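Local coordinates for translation initiation factor eIF2 assembly protein (Schizosaccharomyces pombe, PDB 4ZGP), which is an ATP-grasp protein that acts as an ATP-dependent folding chaperone, binding the gamma subunit of eIF2 so that it can assemble with the alpha and beta subunits, at residues 26-35 / 173-183. Sequence-based numbering, arbitrary orientation.
Sequences KNQVLHCQFS and PKDFSFELVLK. With ADP (adenosine-5'-diphosphate), chain C.
Val181 lays its CG1 methyl over one face of the Phe34 ring, 3.5 Å from the centroid and 12° off the normal, a CH-pi contact. Phe34 swings its ring away from the backbone N (chi1 -168°), bringing CE1 to 4.0 Å from CD of Lys183, whose NZ binds N7 and O2A of ADP. The Phe176 ring meets Leu30 CD2 and Gln33 OE1 obliquely and turns its edge to the face of Phe178. The Gln33 amide, tilted 29° to the Phe176 ring, donates an NE2 hydrogen, in the carbonyl plane, to a lone pair of Leu30 O at 2.9 Å, while a water bridges its OE1 to Ser177 N. Where helix 34-40 begins, the Glu179 carboxylate grips Ser35 twice: OE2 accepts Ser35 N at 2.8 Å, and the syn lone pair of OE1, which also salt-bridges Lys52, accepts Ser35 OG at 2.5 Å. With an alanine here, Ser35 N and OG would probably lose both acceptors and Lys52 this carboxylate. Farther out, Lys26 CD lies 3.5 Å from Pro173 CG. Helix 26-31 thus lies against loop 173-176, and the start of helix 34-40 against strand 180-184, the middle strand between 48-51 and 112-115, beside the nucleotide pocket.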
loop_
_atom_site.group_PDB
_atom_site.type_symbol
_atom_site.label_atom_id
_atom_site.label_comp_id
_atom_site.label_asym_id
_atom_site.label_seq_id
_atom_site.Cartn_x
_atom_site.Cartn_y
_atom_site.Cartn_z
ATOM N N LYS A 26 -4.773 5.980 16.478
ATOM C CA LYS A 26 -4.837 4.531 16.347
ATOM C C LYS A 26 -5.891 4.084 15.330
ATOM O O LYS A 26 -5.633 3.201 14.513
ATOM C CB LYS A 26 -5.133 3.900 17.709
ATOM C CG LYS A 26 -5.435 2.422 17.656
ATOM C CD LYS A 26 -5.888 1.893 19.023
ATOM C CE LYS A 26 -7.214 2.498 19.469
ATOM N NZ LYS A 26 -8.362 1.555 19.302
ATOM N N ASN A 27 -7.073 4.689 15.374
ATOM C CA ASN A 27 -8.130 4.310 14.440
ATOM C C ASN A 27 -7.737 4.606 12.990
ATOM O O ASN A 27 -8.090 3.867 12.075
ATOM C CB ASN A 27 -9.455 5.016 14.783
ATOM C CG ASN A 27 -10.241 4.283 15.879
ATOM O OD1 ASN A 27 -9.893 3.165 16.255
ATOM N ND2 ASN A 27 -11.298 4.903 16.375
ATOM N N GLN A 28 -7.014 5.694 12.775
ATOM C CA GLN A 28 -6.609 6.019 11.406
ATOM C C GLN A 28 -5.690 4.959 10.834
ATOM O O GLN A 28 -5.769 4.642 9.639
ATOM C CB GLN A 28 -5.912 7.365 11.347
ATOM C CG GLN A 28 -6.847 8.553 11.335
ATOM C CD GLN A 28 -6.039 9.827 11.418
ATOM O OE1 GLN A 28 -5.533 10.172 12.486
ATOM N NE2 GLN A 28 -5.849 10.494 10.278
ATOM N N VAL A 29 -4.812 4.427 11.684
ATOM C CA VAL A 29 -3.902 3.350 11.280
ATOM C C VAL A 29 -4.673 2.038 11.047
ATOM O O VAL A 29 -4.464 1.342 10.037
ATOM C CB VAL A 29 -2.773 3.152 12.339
ATOM C CG1 VAL A 29 -1.981 1.892 12.068
ATOM C CG2 VAL A 29 -1.852 4.365 12.345
ATOM N N LEU A 30 -5.581 1.722 11.955
ATOM C CA LEU A 30 -6.416 0.528 11.820
ATOM C C LEU A 30 -7.274 0.544 10.553
ATOM O O LEU A 30 -7.487 -0.504 9.935
ATOM C CB LEU A 30 -7.338 0.357 13.044
ATOM C CG LEU A 30 -6.710 -0.107 14.362
ATOM C CD1 LEU A 30 -7.754 -0.065 15.475
ATOM C CD2 LEU A 30 -6.127 -1.510 14.216
ATOM N N HIS A 31 -7.793 1.718 10.179
ATOM C CA HIS A 31 -8.657 1.818 9.009
ATOM C C HIS A 31 -7.913 1.561 7.697
ATOM O O HIS A 31 -8.540 1.253 6.678
ATOM C CB HIS A 31 -9.323 3.203 8.946
ATOM C CG HIS A 31 -10.281 3.445 10.070
ATOM N ND1 HIS A 31 -10.671 4.707 10.463
ATOM C CD2 HIS A 31 -10.896 2.582 10.913
ATOM C CE1 HIS A 31 -11.511 4.609 11.480
ATOM N NE2 HIS A 31 -11.662 3.329 11.774
ATOM N N CYS A 32 -6.591 1.709 7.731
ATOM C CA CYS A 32 -5.770 1.547 6.535
ATOM C C CYS A 32 -5.203 0.145 6.377
ATOM O O CYS A 32 -4.475 -0.108 5.409
ATOM C CB CYS A 32 -4.610 2.559 6.539
ATOM S SG CYS A 32 -5.222 4.204 6.109
ATOM N N GLN A 33 -5.501 -0.754 7.311
ATOM C CA GLN A 33 -5.076 -2.144 7.123
ATOM C C GLN A 33 -5.684 -2.695 5.851
ATOM O O GLN A 33 -6.842 -2.407 5.540
ATOM C CB GLN A 33 -5.510 -3.032 8.291
ATOM C CG GLN A 33 -4.986 -2.698 9.667
ATOM C CD GLN A 33 -5.712 -3.541 10.723
ATOM O OE1 GLN A 33 -5.232 -4.590 11.119
ATOM N NE2 GLN A 33 -6.892 -3.090 11.136
ATOM N N PHE A 34 -4.928 -3.519 5.122
ATOM C CA PHE A 34 -5.427 -4.078 3.867
ATOM C C PHE A 34 -6.791 -4.764 4.037
ATOM O O PHE A 34 -7.714 -4.536 3.262
ATOM C CB PHE A 34 -4.417 -5.093 3.291
ATOM C CG PHE A 34 -4.717 -5.493 1.892
ATOM C CD1 PHE A 34 -4.186 -4.774 0.824
ATOM C CD2 PHE A 34 -5.517 -6.593 1.632
ATOM C CE1 PHE A 34 -4.465 -5.137 -0.477
ATOM C CE2 PHE A 34 -5.808 -6.955 0.329
ATOM C CZ PHE A 34 -5.289 -6.237 -0.721
ATOM N N SER A 35 -6.908 -5.599 5.058
ATOM C CA SER A 35 -8.168 -6.300 5.278
ATOM C C SER A 35 -9.327 -5.322 5.510
ATOM O O SER A 35 -10.457 -5.614 5.161
ATOM C CB SER A 35 -8.064 -7.258 6.462
ATOM O OG SER A 35 -7.653 -6.598 7.643
ATOM N N PRO A 173 -3.129 -2.768 19.645
ATOM C CA PRO A 173 -4.483 -2.666 20.201
ATOM C C PRO A 173 -5.196 -4.003 20.344
ATOM O O PRO A 173 -4.794 -5.008 19.756
ATOM C CB PRO A 173 -5.223 -1.791 19.174
ATOM C CG PRO A 173 -4.142 -1.104 18.392
ATOM C CD PRO A 173 -3.026 -2.084 18.344
ATOM N N LYS A 174 -6.270 -3.978 21.127
ATOM C CA LYS A 174 -7.191 -5.097 21.296
ATOM C C LYS A 174 -7.867 -5.465 19.982
ATOM O O LYS A 174 -8.218 -4.586 19.193
ATOM C CB LYS A 174 -8.257 -4.749 22.345
ATOM C CG LYS A 174 -7.937 -3.519 23.219
ATOM C CD LYS A 174 -8.314 -2.174 22.559
ATOM C CE LYS A 174 -7.120 -1.210 22.530
ATOM N NZ LYS A 174 -7.426 0.141 23.096
ATOM N N ASP A 175 -8.043 -6.764 19.757
ATOM C CA ASP A 175 -8.735 -7.283 18.572
ATOM C C ASP A 175 -8.017 -6.932 17.262
ATOM O O ASP A 175 -8.628 -6.886 16.193
ATOM C CB ASP A 175 -10.183 -6.781 18.528
ATOM C CG ASP A 175 -10.939 -7.055 19.826
ATOM O OD1 ASP A 175 -10.430 -7.837 20.663
ATOM O OD2 ASP A 175 -12.041 -6.494 20.008
ATOM N N PHE A 176 -6.719 -6.684 17.358
ATOM C CA PHE A 176 -5.889 -6.488 16.176
ATOM C C PHE A 176 -5.176 -7.794 15.866
ATOM O O PHE A 176 -4.851 -8.545 16.775
ATOM C CB PHE A 176 -4.878 -5.363 16.407
ATOM C CG PHE A 176 -3.755 -5.343 15.411
ATOM C CD1 PHE A 176 -3.908 -4.712 14.181
ATOM C CD2 PHE A 176 -2.533 -5.939 15.710
ATOM C CE1 PHE A 176 -2.861 -4.689 13.264
ATOM C CE2 PHE A 176 -1.489 -5.927 14.794
ATOM C CZ PHE A 176 -1.651 -5.298 13.574
ATOM N N SER A 177 -4.943 -8.083 14.593
ATOM C CA SER A 177 -4.044 -9.182 14.251
ATOM C C SER A 177 -3.242 -8.842 12.994
ATOM O O SER A 177 -3.739 -8.137 12.119
ATOM C CB SER A 177 -4.822 -10.486 14.042
ATOM O OG SER A 177 -5.627 -10.438 12.876
ATOM N N PHE A 178 -2.018 -9.354 12.898
ATOM C CA PHE A 178 -1.265 -9.229 11.662
ATOM C C PHE A 178 -1.883 -10.145 10.602
ATOM O O PHE A 178 -2.528 -11.149 10.923
ATOM C CB PHE A 178 0.214 -9.561 11.892
ATOM C CG PHE A 178 0.938 -8.536 12.706
ATOM C CD1 PHE A 178 1.272 -7.307 12.155
ATOM C CD2 PHE A 178 1.283 -8.791 14.021
ATOM C CE1 PHE A 178 1.933 -6.352 12.900
ATOM C CE2 PHE A 178 1.963 -7.844 14.775
ATOM C CZ PHE A 178 2.282 -6.615 14.213
ATOM N N GLU A 179 -1.711 -9.782 9.337
ATOM C CA GLU A 179 -2.311 -10.527 8.241
ATOM C C GLU A 179 -1.283 -10.644 7.140
ATOM O O GLU A 179 -0.448 -9.757 6.972
ATOM C CB GLU A 179 -3.582 -9.829 7.736
ATOM C CG GLU A 179 -3.311 -8.397 7.286
ATOM C CD GLU A 179 -4.553 -7.530 7.260
ATOM O OE1 GLU A 179 -5.435 -7.730 8.114
ATOM O OE2 GLU A 179 -4.634 -6.638 6.393
ATOM N N LEU A 180 -1.325 -11.758 6.422
ATOM C CA LEU A 180 -0.501 -11.948 5.254
ATOM C C LEU A 180 -1.350 -11.739 4.013
ATOM O O LEU A 180 -2.304 -12.477 3.748
ATOM C CB LEU A 180 0.134 -13.348 5.246
ATOM C CG LEU A 180 0.871 -13.692 3.953
ATOM C CD1 LEU A 180 1.966 -12.698 3.693
ATOM C CD2 LEU A 180 1.442 -15.109 4.029
ATOM N N VAL A 181 -0.985 -10.721 3.252
ATOM C CA VAL A 181 -1.694 -10.384 2.041
ATOM C C VAL A 181 -0.922 -10.884 0.837
ATOM O O VAL A 181 0.259 -10.617 0.698
ATOM C CB VAL A 181 -1.899 -8.847 1.923
ATOM C CG1 VAL A 181 -2.619 -8.507 0.633
ATOM C CG2 VAL A 181 -2.662 -8.325 3.137
ATOM N N LEU A 182 -1.607 -11.611 -0.030
ATOM C CA LEU A 182 -1.041 -11.998 -1.307
ATOM C C LEU A 182 -1.874 -11.370 -2.424
ATOM O O LEU A 182 -3.005 -11.773 -2.691
ATOM C CB LEU A 182 -1.008 -13.534 -1.432
ATOM C CG LEU A 182 -0.214 -14.210 -0.313
ATOM C CD1 LEU A 182 -0.382 -15.722 -0.362
ATOM C CD2 LEU A 182 1.283 -13.825 -0.379
ATOM N N LYS A 183 -1.317 -10.355 -3.072
ATOM C CA LYS A 183 -1.978 -9.728 -4.207
ATOM C C LYS A 183 -1.622 -10.420 -5.488
ATOM O O LYS A 183 -0.461 -10.730 -5.697
ATOM C CB LYS A 183 -1.573 -8.258 -4.290
ATOM C CG LYS A 183 -1.913 -7.552 -2.979
ATOM C CD LYS A 183 -1.580 -6.109 -3.023
ATOM C CE LYS A 183 -0.102 -5.905 -3.204
ATOM N NZ LYS A 183 0.083 -4.517 -3.696
HETATM P PB ADP C . 2.901 1.076 -0.875
HETATM O O1B ADP C . 1.579 1.826 -0.825
HETATM O O2B ADP C . 3.362 0.553 0.474
HETATM O O3B ADP C . 3.914 1.814 -1.725
HETATM P PA ADP C . 1.706 -0.556 -2.949
HETATM O O1A ADP C . 1.030 0.749 -3.291
HETATM O O2A ADP C . 0.930 -1.843 -2.722
HETATM O O3A ADP C . 2.626 -0.333 -1.639
HETATM O "O5'" ADP C . 2.767 -0.837 -4.121
HETATM C "C5'" ADP C . 4.167 -0.605 -3.967
HETATM C "C4'" ADP C . 4.739 -0.747 -5.366
HETATM O "O4'" ADP C . 4.779 -2.130 -5.722
HETATM C "C3'" ADP C . 3.835 -0.067 -6.382
HETATM O "O3'" ADP C . 4.347 1.219 -6.748
HETATM C "C2'" ADP C . 3.795 -1.006 -7.569
HETATM O "O2'" ADP C . 4.683 -0.570 -8.602
HETATM C "C1'" ADP C . 4.271 -2.344 -7.043
HETATM N N9 ADP C . 3.091 -3.240 -6.967
HETATM C C8 ADP C . 2.143 -3.200 -6.005
HETATM N N7 ADP C . 1.193 -4.151 -6.223
HETATM C C5 ADP C . 1.533 -4.818 -7.349
HETATM C C6 ADP C . 0.968 -5.944 -8.128
HETATM N N6 ADP C . -0.182 -6.537 -7.713
HETATM N N1 ADP C . 1.630 -6.346 -9.245
HETATM C C2 ADP C . 2.777 -5.743 -9.627
HETATM N N3 ADP C . 3.350 -4.715 -8.966
HETATM C C4 ADP C . 2.785 -4.216 -7.835
HETATM O O HOH W 1 -6.383 -6.381 12.521
#